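Local coordinates for sorbitol-6-phosphate dehydrogenase (PDB 5O3Z), which catalyses, as a sorbitol-6-phosphate 2-dehydrogenase of the short-chain dehydrogenase/reductase family, the oxidation of sorbitol 6-phosphate, probably to fructose 6-phosphate with a nicotinamide cofactor, at residues D80-Y91 and L130-I141; N144-S152 and S253-F263. All coordinates share one frame; numbering follows the deposited sequence.

From the N terminus, the chain first closes interaction 1, where helix 69-83 and strand 88-91 meet the end of helix 106-133 and the start of strand 139-145; the loop it closes is largely helix 106-133, the connection between two neighbouring parallel strands. Strand 139-145 then runs on into the 144-152 segment, which opens interaction 2, closed about a hundred residues later by strand 253-256 and the tail behind it. The two are in series, neither nested nor crossing, with centres about 28 Å apart on opposite sides of the chain's centre. Interaction 1 ties strands in the middle of the sheet; interaction 2 joins edge strand 253-256 and the C terminus to the loop after strand 139-145.

Interaction 1 (D80-Y91 and L130-I141); sequences DETFGRADLLVY and LMIRDGIKGRII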
loop_
_atom_site.group_PDB
_atom_site.type_symbol
_atom_site.label_atom_id
_atom_site.label_comp_id
_atom_site.label_asym_id
_atom_site.label_seq_id
_atom_site.Cartn_x
_atom_site.Cartn_y
_atom_site.Cartn_z
ATOM N N ASP A 80 5.580 -37.627 -1.468
ATOM C CA ASP A 80 4.338 -38.307 -1.812
ATOM C C ASP A 80 4.488 -39.786 -1.517
ATOM O O ASP A 80 3.639 -40.363 -0.859
ATOM C CB ASP A 80 4.011 -38.129 -3.283
ATOM C CG ASP A 80 2.668 -38.719 -3.680
ATOM O OD1 ASP A 80 1.685 -38.762 -2.882
ATOM O OD2 ASP A 80 2.532 -39.055 -4.848
ATOM N N GLU A 81 5.572 -40.396 -1.984
ATOM C CA GLU A 81 5.867 -41.816 -1.658
ATOM C C GLU A 81 5.752 -42.049 -0.156
ATOM O O GLU A 81 5.087 -42.995 0.270
ATOM C CB GLU A 81 7.312 -42.215 -2.039
ATOM C CG GLU A 81 7.702 -42.184 -3.526
ATOM C CD GLU A 81 9.231 -42.017 -3.743
ATOM O OE1 GLU A 81 10.055 -42.320 -2.830
ATOM O OE2 GLU A 81 9.632 -41.571 -4.841
ATOM N N THR A 82 6.387 -41.166 0.639
ATOM C CA THR A 82 6.477 -41.278 2.090
ATOM C C THR A 82 5.166 -41.034 2.924
ATOM O O THR A 82 4.790 -41.892 3.763
ATOM C CB THR A 82 7.616 -40.372 2.588
ATOM O OG1 THR A 82 8.821 -40.722 1.904
ATOM C CG2 THR A 82 7.847 -40.468 4.114
ATOM N N PHE A 83 4.492 -39.888 2.739
ATOM C CA PHE A 83 3.254 -39.574 3.449
ATOM C C PHE A 83 2.020 -39.726 2.629
ATOM O O PHE A 83 0.961 -39.670 3.169
ATOM C CB PHE A 83 3.261 -38.143 4.024
ATOM C CG PHE A 83 4.423 -37.841 4.913
ATOM C CD1 PHE A 83 4.414 -38.222 6.248
ATOM C CD2 PHE A 83 5.532 -37.185 4.425
ATOM C CE1 PHE A 83 5.476 -37.927 7.082
ATOM C CE2 PHE A 83 6.624 -36.917 5.251
ATOM C CZ PHE A 83 6.576 -37.267 6.585
ATOM N N GLY A 84 2.120 -39.880 1.323
ATOM C CA GLY A 84 0.932 -39.987 0.451
ATOM C C GLY A 84 0.080 -38.735 0.234
ATOM O O GLY A 84 -0.945 -38.800 -0.415
ATOM N N ARG A 85 0.492 -37.603 0.788
ATOM C CA ARG A 85 -0.220 -36.325 0.571
ATOM C C ARG A 85 0.651 -35.154 1.020
ATOM O O ARG A 85 1.734 -35.329 1.607
ATOM C CB ARG A 85 -1.511 -36.332 1.383
ATOM C CG ARG A 85 -1.196 -36.553 2.867
ATOM C CD ARG A 85 -2.414 -36.622 3.697
ATOM N NE ARG A 85 -3.265 -35.481 3.398
ATOM C CZ ARG A 85 -4.530 -35.383 3.733
ATOM N NH1 ARG A 85 -5.119 -36.343 4.426
ATOM N NH2 ARG A 85 -5.204 -34.303 3.388
ATOM N N ALA A 86 0.174 -33.945 0.730
ATOM C CA ALA A 86 0.821 -32.709 1.209
ATOM C C ALA A 86 -0.252 -31.616 1.368
ATOM O O ALA A 86 -1.135 -31.462 0.516
ATOM C CB ALA A 86 1.883 -32.255 0.254
ATOM N N ASP A 87 -0.239 -30.992 2.532
ATOM C CA ASP A 87 -1.322 -30.058 2.980
ATOM C C ASP A 87 -0.853 -28.583 3.130
ATOM O O ASP A 87 -1.628 -27.664 2.861
ATOM C CB ASP A 87 -1.921 -30.554 4.289
ATOM C CG ASP A 87 -2.625 -31.902 4.135
ATOM O OD1 ASP A 87 -3.831 -31.913 3.756
ATOM O OD2 ASP A 87 -1.943 -32.926 4.302
ATOM N N LEU A 88 0.388 -28.426 3.570
ATOM C CA LEU A 88 1.033 -27.159 3.873
ATOM C C LEU A 88 2.439 -27.163 3.286
ATOM O O LEU A 88 3.258 -28.043 3.686
ATOM C CB LEU A 88 1.122 -26.947 5.378
ATOM C CG LEU A 88 1.968 -25.765 5.883
ATOM C CD1 LEU A 88 1.360 -24.486 5.362
ATOM C CD2 LEU A 88 2.025 -25.720 7.410
ATOM N N LEU A 89 2.772 -26.193 2.428
ATOM C CA LEU A 89 4.187 -25.905 2.097
ATOM C C LEU A 89 4.673 -24.684 2.867
ATOM O O LEU A 89 4.028 -23.620 2.756
ATOM C CB LEU A 89 4.365 -25.673 0.581
ATOM C CG LEU A 89 5.742 -25.168 0.052
ATOM C CD1 LEU A 89 6.790 -26.305 0.235
ATOM C CD2 LEU A 89 5.660 -24.761 -1.418
ATOM N N VAL A 90 5.754 -24.815 3.643
ATOM C CA VAL A 90 6.451 -23.707 4.195
ATOM C C VAL A 90 7.782 -23.518 3.484
ATOM O O VAL A 90 8.654 -24.407 3.515
ATOM C CB VAL A 90 6.639 -23.830 5.712
ATOM C CG1 VAL A 90 7.294 -22.597 6.289
ATOM C CG2 VAL A 90 5.306 -24.074 6.376
ATOM N N TYR A 91 7.955 -22.337 2.857
ATOM C CA TYR A 91 9.200 -22.011 2.188
ATOM C C TYR A 91 9.979 -21.005 2.979
ATOM O O TYR A 91 9.614 -19.781 3.112
ATOM C CB TYR A 91 8.988 -21.557 0.718
ATOM C CG TYR A 91 10.296 -21.440 -0.077
ATOM C CD1 TYR A 91 11.078 -20.263 -0.082
ATOM C CD2 TYR A 91 10.751 -22.508 -0.818
ATOM C CE1 TYR A 91 12.256 -20.196 -0.810
ATOM C CE2 TYR A 91 11.922 -22.443 -1.519
ATOM C CZ TYR A 91 12.685 -21.325 -1.500
ATOM O OH TYR A 91 13.825 -21.390 -2.272
ATOM N N LEU A 130 0.364 -31.666 -6.278
ATOM C CA LEU A 130 -0.031 -32.741 -5.327
ATOM C C LEU A 130 -1.326 -32.384 -4.622
ATOM O O LEU A 130 -2.172 -33.274 -4.326
ATOM C CB LEU A 130 1.074 -33.059 -4.300
ATOM C CG LEU A 130 2.367 -33.750 -4.822
ATOM C CD1 LEU A 130 3.383 -33.972 -3.684
ATOM C CD2 LEU A 130 2.079 -35.077 -5.502
ATOM N N MET A 131 -1.505 -31.092 -4.333
ATOM C CA MET A 131 -2.650 -30.642 -3.546
ATOM C C MET A 131 -3.873 -30.719 -4.418
ATOM O O MET A 131 -4.949 -31.129 -3.960
ATOM C CB MET A 131 -2.437 -29.190 -3.056
ATOM C CG MET A 131 -1.608 -29.099 -1.838
ATOM S SD MET A 131 -1.171 -27.353 -1.568
ATOM C CE MET A 131 0.152 -27.492 -0.398
ATOM N N ILE A 132 -3.707 -30.317 -5.668
ATOM C CA ILE A 132 -4.721 -30.398 -6.681
ATOM C C ILE A 132 -5.154 -31.816 -6.997
ATOM O O ILE A 132 -6.369 -32.108 -7.064
ATOM C CB ILE A 132 -4.262 -29.696 -7.973
ATOM C CG1 ILE A 132 -4.244 -28.181 -7.704
ATOM C CG2 ILE A 132 -5.173 -29.968 -9.170
ATOM C CD1 ILE A 132 -3.429 -27.414 -8.716
ATOM N N ARG A 133 -4.179 -32.686 -7.171
ATOM C CA ARG A 133 -4.433 -34.095 -7.520
ATOM C C ARG A 133 -5.322 -34.747 -6.504
ATOM O O ARG A 133 -6.286 -35.351 -6.876
ATOM C CB ARG A 133 -3.124 -34.886 -7.561
ATOM C CG ARG A 133 -3.275 -36.320 -8.100
ATOM C CD ARG A 133 -2.055 -37.159 -7.734
ATOM N NE ARG A 133 -1.936 -37.366 -6.292
ATOM C CZ ARG A 133 -0.825 -37.752 -5.641
ATOM N NH1 ARG A 133 0.296 -37.995 -6.301
ATOM N NH2 ARG A 133 -0.822 -37.897 -4.317
ATOM N N ASP A 134 -4.972 -34.597 -5.233
ATOM C CA ASP A 134 -5.702 -35.209 -4.113
ATOM C C ASP A 134 -6.852 -34.411 -3.566
ATOM O O ASP A 134 -7.336 -34.729 -2.496
ATOM C CB ASP A 134 -4.740 -35.440 -2.934
ATOM C CG ASP A 134 -3.767 -36.573 -3.192
ATOM O OD1 ASP A 134 -4.000 -37.257 -4.218
ATOM O OD2 ASP A 134 -2.795 -36.764 -2.389
ATOM N N GLY A 135 -7.279 -33.359 -4.241
ATOM C CA GLY A 135 -8.374 -32.503 -3.718
ATOM C C GLY A 135 -8.225 -31.819 -2.355
ATOM O O GLY A 135 -9.201 -31.650 -1.635
ATOM N N ILE A 136 -7.015 -31.427 -1.980
ATOM C CA ILE A 136 -6.716 -30.848 -0.678
ATOM C C ILE A 136 -6.853 -29.278 -0.754
ATOM O O ILE A 136 -6.435 -28.632 -1.747
ATOM C CB ILE A 136 -5.291 -31.290 -0.215
ATOM C CG1 ILE A 136 -5.332 -32.766 0.170
ATOM C CG2 ILE A 136 -4.840 -30.507 0.985
ATOM C CD1 ILE A 136 -3.992 -33.442 0.190
ATOM N N LYS A 137 -7.454 -28.698 0.282
ATOM C CA LYS A 137 -7.605 -27.272 0.371
ATOM C C LYS A 137 -6.410 -26.829 1.123
ATOM O O LYS A 137 -6.467 -26.606 2.354
ATOM C CB LYS A 137 -8.838 -26.900 1.160
ATOM C CG LYS A 137 -10.152 -27.311 0.532
ATOM C CD LYS A 137 -11.221 -27.208 1.630
ATOM C CE LYS A 137 -12.484 -27.958 1.286
ATOM N NZ LYS A 137 -12.878 -27.767 -0.135
ATOM N N GLY A 138 -5.309 -26.717 0.390
ATOM C CA GLY A 138 -3.980 -26.605 0.999
ATOM C C GLY A 138 -3.582 -25.180 1.337
ATOM O O GLY A 138 -4.337 -24.276 1.147
ATOM N N ARG A 139 -2.399 -25.047 1.926
ATOM C CA ARG A 139 -1.791 -23.812 2.313
ATOM C C ARG A 139 -0.345 -23.726 1.782
ATOM O O ARG A 139 0.394 -24.727 1.769
ATOM C CB ARG A 139 -1.748 -23.804 3.784
ATOM C CG ARG A 139 -3.111 -23.951 4.411
ATOM C CD ARG A 139 -3.893 -22.689 4.229
ATOM N NE ARG A 139 -5.140 -22.626 4.928
ATOM C CZ ARG A 139 -6.333 -22.880 4.420
ATOM N NH1 ARG A 139 -6.498 -23.350 3.189
ATOM N NH2 ARG A 139 -7.425 -22.693 5.198
ATOM N N ILE A 140 0.065 -22.540 1.358
ATOM C CA ILE A 140 1.431 -22.277 0.992
ATOM C C ILE A 140 1.789 -21.027 1.770
ATOM O O ILE A 140 1.093 -20.002 1.631
ATOM C CB ILE A 140 1.609 -22.050 -0.510
ATOM C CG1 ILE A 140 1.268 -23.304 -1.319
ATOM C CG2 ILE A 140 3.022 -21.568 -0.798
ATOM C CD1 ILE A 140 1.183 -23.101 -2.820
ATOM N N ILE A 141 2.826 -21.100 2.570
ATOM C CA ILE A 141 3.250 -19.945 3.325
ATOM C C ILE A 141 4.685 -19.708 3.068
ATOM O O ILE A 141 5.521 -20.567 3.370
ATOM C CB ILE A 141 2.980 -20.143 4.823
ATOM C CG1 ILE A 141 1.454 -20.068 5.056
ATOM C CG2 ILE A 141 3.659 -19.064 5.648
ATOM C CD1 ILE A 141 0.997 -20.643 6.375
HETATM O O HOH W 1 -1.244 -34.263 -1.509
#
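Parallel strands 88-91 and 139-141, joined through helix 106-133 in a beta-alpha-beta crossover, adjoin in the Rossmann-type sheet of this SDR enzyme. Their ladder starts with Arg139 N donating to Asp87 O; Leu89 N and O then bond to Arg139 O and Ile141 N, and Tyr91 N to Ile141 O. On the face with Val90 and Ile141, where helix 231-242 also packs, Leu88 CD1 lies against Arg139 CB (3.6 Å). The Met131 chain reaches the backbone at the start of strand 88-91, with CE 3.7 Å from Asp87 O. Ile136 CD1 approaches Ala86 O, while its CG2 meets Asp87 OD1, which also has a weakly angled salt bridge to Arg85 NH2; Asp87 OD2 accepts from Val8 N.

At the helix ends, Asp80 turns its CG away from the backbone N (chi1 -175°), bringing the carboxylate to Arg133, which grips it end-on, NH1 to OD2 at 2.9 Å and NH2 to OD1 at 3.0 Å. These nearly straight bonds reach the oxygens from above the carboxylate plane, 40° from the guanidinium plane. Arg133 also grips Asp134 side-on. A water accepts from Ala86 N at 2.7 Å and lies 3.1 Å from Asp134 OD2, one of several acceptors in its reach.

Interaction 2 (N144-S152 and S253-F263); sequences NSKSGKVGS and SINVTGGQVMF
In this SDR fold the C-terminal tail, after the last strand of the Rossmann sheet (253-256) and a type I' turn from Thr257 to Gln260, folds back beside the loop that follows strand 139-145. Lys149 bridges the two. Its CB lies 4.1 Å from Val261 CG1, and CG passes across the amide of Asn255 at 3.8 Å from ND2, followed by CD. Bends at chi2 and chi3 (-66° and -61°) curl the chain toward the C-terminal carboxylate: CE comes to 3.4 Å from Phe263 O, and NZ forms a salt bridge with Phe263 OXT at 3.1 Å, with a weak bond to O. A water accepts from the same NZ and links it to Ser253 OG, tying the ammonium group directly to the chain end and, through the water, to strand 253-256. Asn255 ND2, buried against the lysine's methylenes, has no polar partner in the model, whereas its OD1 accepts from Gln252 of the third subunit.

Val261 CG1 also lies over one face of the Phe263 ring, near its rim, and the ring edge points at Lys149 O; the ring stacks on Phe263 of the fourth subunit. Just after the turn, Val261 CG2 meets Lys146 CB at 4.0 Å. Farther out the Lys146 chain slants across the Gln260 side chain, CE 3.8 Å from Gln260 OE1, and Lys146 NZ gives a hydrogen to a water at 2.6 Å.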
loop_
_atom_site.group_PDB
_atom_site.type_symbol
_atom_site.label_atom_id
_atom_site.label_comp_id
_atom_site.label_asym_id
_atom_site.label_seq_id
_atom_site.Cartn_x
_atom_site.Cartn_y
_atom_site.Cartn_z
ATOM N N ASN A 144 9.097 -14.269 4.488
ATOM C CA ASN A 144 9.532 -13.110 3.776
ATOM C C ASN A 144 10.031 -12.191 4.904
ATOM O O ASN A 144 10.370 -12.679 6.019
ATOM C CB ASN A 144 8.365 -12.626 2.877
ATOM C CG ASN A 144 8.814 -11.687 1.740
ATOM O OD1 ASN A 144 9.498 -10.676 1.957
ATOM N ND2 ASN A 144 8.402 -12.021 0.552
ATOM N N SER A 145 10.020 -10.890 4.672
ATOM C CA SER A 145 10.815 -9.956 5.399
ATOM C C SER A 145 10.108 -8.612 5.284
ATOM O O SER A 145 9.415 -8.356 4.292
ATOM C CB SER A 145 12.187 -9.841 4.780
ATOM O OG SER A 145 13.003 -8.815 5.385
ATOM N N LYS A 146 10.347 -7.736 6.234
ATOM C CA LYS A 146 9.939 -6.343 6.029
ATOM C C LYS A 146 10.651 -5.707 4.809
ATOM O O LYS A 146 10.117 -4.803 4.164
ATOM C CB LYS A 146 10.149 -5.554 7.302
ATOM C CG LYS A 146 11.569 -5.393 7.716
ATOM C CD LYS A 146 11.609 -4.468 8.910
ATOM C CE LYS A 146 12.899 -4.549 9.681
ATOM N NZ LYS A 146 13.897 -3.644 9.051
ATOM N N SER A 147 11.798 -6.245 4.429
ATOM C CA SER A 147 12.476 -5.858 3.230
ATOM C C SER A 147 11.711 -6.212 1.968
ATOM O O SER A 147 12.100 -5.725 0.933
ATOM C CB SER A 147 13.917 -6.410 3.210
ATOM O OG SER A 147 14.655 -5.944 4.319
ATOM N N GLY A 148 10.647 -7.003 2.034
ATOM C CA GLY A 148 9.685 -7.163 0.955
ATOM C C GLY A 148 8.519 -6.191 0.958
ATOM O O GLY A 148 7.640 -6.284 0.135
ATOM N N LYS A 149 8.483 -5.307 1.943
ATOM C CA LYS A 149 7.488 -4.216 2.040
ATOM C C LYS A 149 8.068 -2.837 1.753
ATOM O O LYS A 149 7.414 -2.016 1.155
ATOM C CB LYS A 149 6.911 -4.174 3.484
ATOM C CG LYS A 149 6.112 -5.401 3.856
ATOM C CD LYS A 149 4.831 -5.565 3.072
ATOM C CE LYS A 149 3.863 -4.416 3.274
ATOM N NZ LYS A 149 2.569 -4.851 2.704
ATOM N N VAL A 150 9.258 -2.607 2.280
ATOM C CA VAL A 150 10.088 -1.425 2.123
ATOM C C VAL A 150 11.499 -1.810 1.670
ATOM O O VAL A 150 12.171 -2.656 2.263
ATOM C CB VAL A 150 10.176 -0.610 3.425
ATOM C CG1 VAL A 150 8.823 -0.253 3.827
ATOM C CG2 VAL A 150 10.712 -1.361 4.581
ATOM N N GLY A 151 11.955 -1.146 0.610
ATOM C CA GLY A 151 13.239 -1.386 0.021
ATOM C C GLY A 151 14.330 -1.068 1.046
ATOM O O GLY A 151 14.096 -0.326 1.992
ATOM N N SER A 152 15.455 -1.745 0.921
ATOM C CA SER A 152 16.524 -1.726 1.939
ATOM C C SER A 152 17.742 -1.128 1.309
ATOM O O SER A 152 18.114 -1.466 0.183
ATOM C CB SER A 152 16.786 -3.144 2.476
ATOM O OG SER A 152 17.861 -3.098 3.415
ATOM N N SER A 253 0.229 -10.298 2.415
ATOM C CA SER A 253 1.510 -10.006 3.026
ATOM C C SER A 253 1.191 -9.693 4.437
ATOM O O SER A 253 0.627 -8.629 4.709
ATOM C CB SER A 253 2.179 -8.822 2.330
ATOM O OG SER A 253 2.344 -9.043 0.934
ATOM N N ILE A 254 1.471 -10.622 5.362
ATOM C CA ILE A 254 1.068 -10.492 6.756
ATOM C C ILE A 254 2.243 -9.951 7.560
ATOM O O ILE A 254 3.274 -10.573 7.659
ATOM C CB ILE A 254 0.659 -11.867 7.301
ATOM C CG1 ILE A 254 -0.530 -12.445 6.589
ATOM C CG2 ILE A 254 0.383 -11.788 8.760
ATOM C CD1 ILE A 254 -1.775 -11.545 6.382
ATOM N N ASN A 255 2.139 -8.743 8.098
ATOM C CA ASN A 255 3.233 -8.194 8.819
ATOM C C ASN A 255 3.377 -8.831 10.181
ATOM O O ASN A 255 2.367 -9.052 10.883
ATOM C CB ASN A 255 3.039 -6.679 8.987
ATOM C CG ASN A 255 3.058 -5.953 7.672
ATOM O OD1 ASN A 255 2.179 -5.124 7.358
ATOM N ND2 ASN A 255 3.998 -6.268 6.895
ATOM N N VAL A 256 4.617 -9.053 10.591
ATOM C CA VAL A 256 4.923 -9.588 11.905
ATOM C C VAL A 256 6.094 -8.805 12.332
ATOM O O VAL A 256 7.281 -9.270 12.307
ATOM C CB VAL A 256 5.254 -11.108 11.809
ATOM C CG1 VAL A 256 5.450 -11.686 13.186
ATOM C CG2 VAL A 256 4.116 -11.849 11.113
ATOM N N THR A 257 5.808 -7.542 12.695
ATOM C CA THR A 257 6.865 -6.547 12.777
ATOM C C THR A 257 6.856 -5.710 14.049
ATOM O O THR A 257 7.650 -4.784 14.171
ATOM C CB THR A 257 6.911 -5.537 11.570
ATOM O OG1 THR A 257 5.835 -4.536 11.640
ATOM C CG2 THR A 257 6.997 -6.218 10.171
ATOM N N GLY A 258 5.997 -6.042 15.003
ATOM C CA GLY A 258 5.842 -5.191 16.230
ATOM C C GLY A 258 5.431 -3.782 15.932
ATOM O O GLY A 258 5.768 -2.847 16.677
ATOM N N GLY A 259 4.675 -3.622 14.835
ATOM C CA GLY A 259 4.244 -2.305 14.373
ATOM C C GLY A 259 5.190 -1.417 13.610
ATOM O O GLY A 259 4.850 -0.263 13.283
ATOM N N GLN A 260 6.390 -1.910 13.291
ATOM C CA GLN A 260 7.310 -1.187 12.455
ATOM C C GLN A 260 6.744 -0.840 11.080
ATOM O O GLN A 260 7.036 0.251 10.568
ATOM C CB GLN A 260 8.669 -1.962 12.304
ATOM C CG GLN A 260 9.753 -1.043 11.751
ATOM C CD GLN A 260 11.169 -1.552 11.821
ATOM O OE1 GLN A 260 11.464 -2.550 12.515
ATOM N NE2 GLN A 260 12.078 -0.865 11.090
ATOM N N VAL A 261 5.978 -1.751 10.497
ATOM C CA VAL A 261 5.380 -1.640 9.162
ATOM C C VAL A 261 3.899 -1.835 9.302
ATOM O O VAL A 261 3.488 -2.811 9.812
ATOM C CB VAL A 261 5.887 -2.761 8.199
ATOM C CG1 VAL A 261 5.213 -2.654 6.835
ATOM C CG2 VAL A 261 7.394 -2.690 8.018
ATOM N N MET A 262 3.108 -0.843 8.955
ATOM C CA MET A 262 1.665 -0.913 9.143
ATOM C C MET A 262 0.906 -0.747 7.809
ATOM O O MET A 262 -0.344 -0.812 7.776
ATOM C CB MET A 262 1.249 0.161 10.104
ATOM C CG MET A 262 1.554 -0.116 11.562
ATOM S SD MET A 262 1.147 1.368 12.598
ATOM C CE MET A 262 2.001 0.994 14.126
ATOM N N PHE A 263 1.655 -0.669 6.718
ATOM C CA PHE A 263 1.059 -0.656 5.379
ATOM C C PHE A 263 1.260 -2.031 4.724
ATOM O O PHE A 263 1.612 -2.993 5.411
ATOM C CB PHE A 263 1.730 0.440 4.556
ATOM C CG PHE A 263 3.260 0.340 4.524
ATOM C CD1 PHE A 263 4.003 0.874 5.536
ATOM C CD2 PHE A 263 3.906 -0.347 3.486
ATOM C CE1 PHE A 263 5.372 0.793 5.540
ATOM C CE2 PHE A 263 5.289 -0.405 3.463
ATOM C CZ PHE A 263 6.004 0.134 4.506
ATOM O OXT PHE A 263 1.153 -2.177 3.501
HETATM O O HOH W 2 15.163 -2.175 10.708
HETATM O O HOH W 3 3.126 -6.328 0.266
#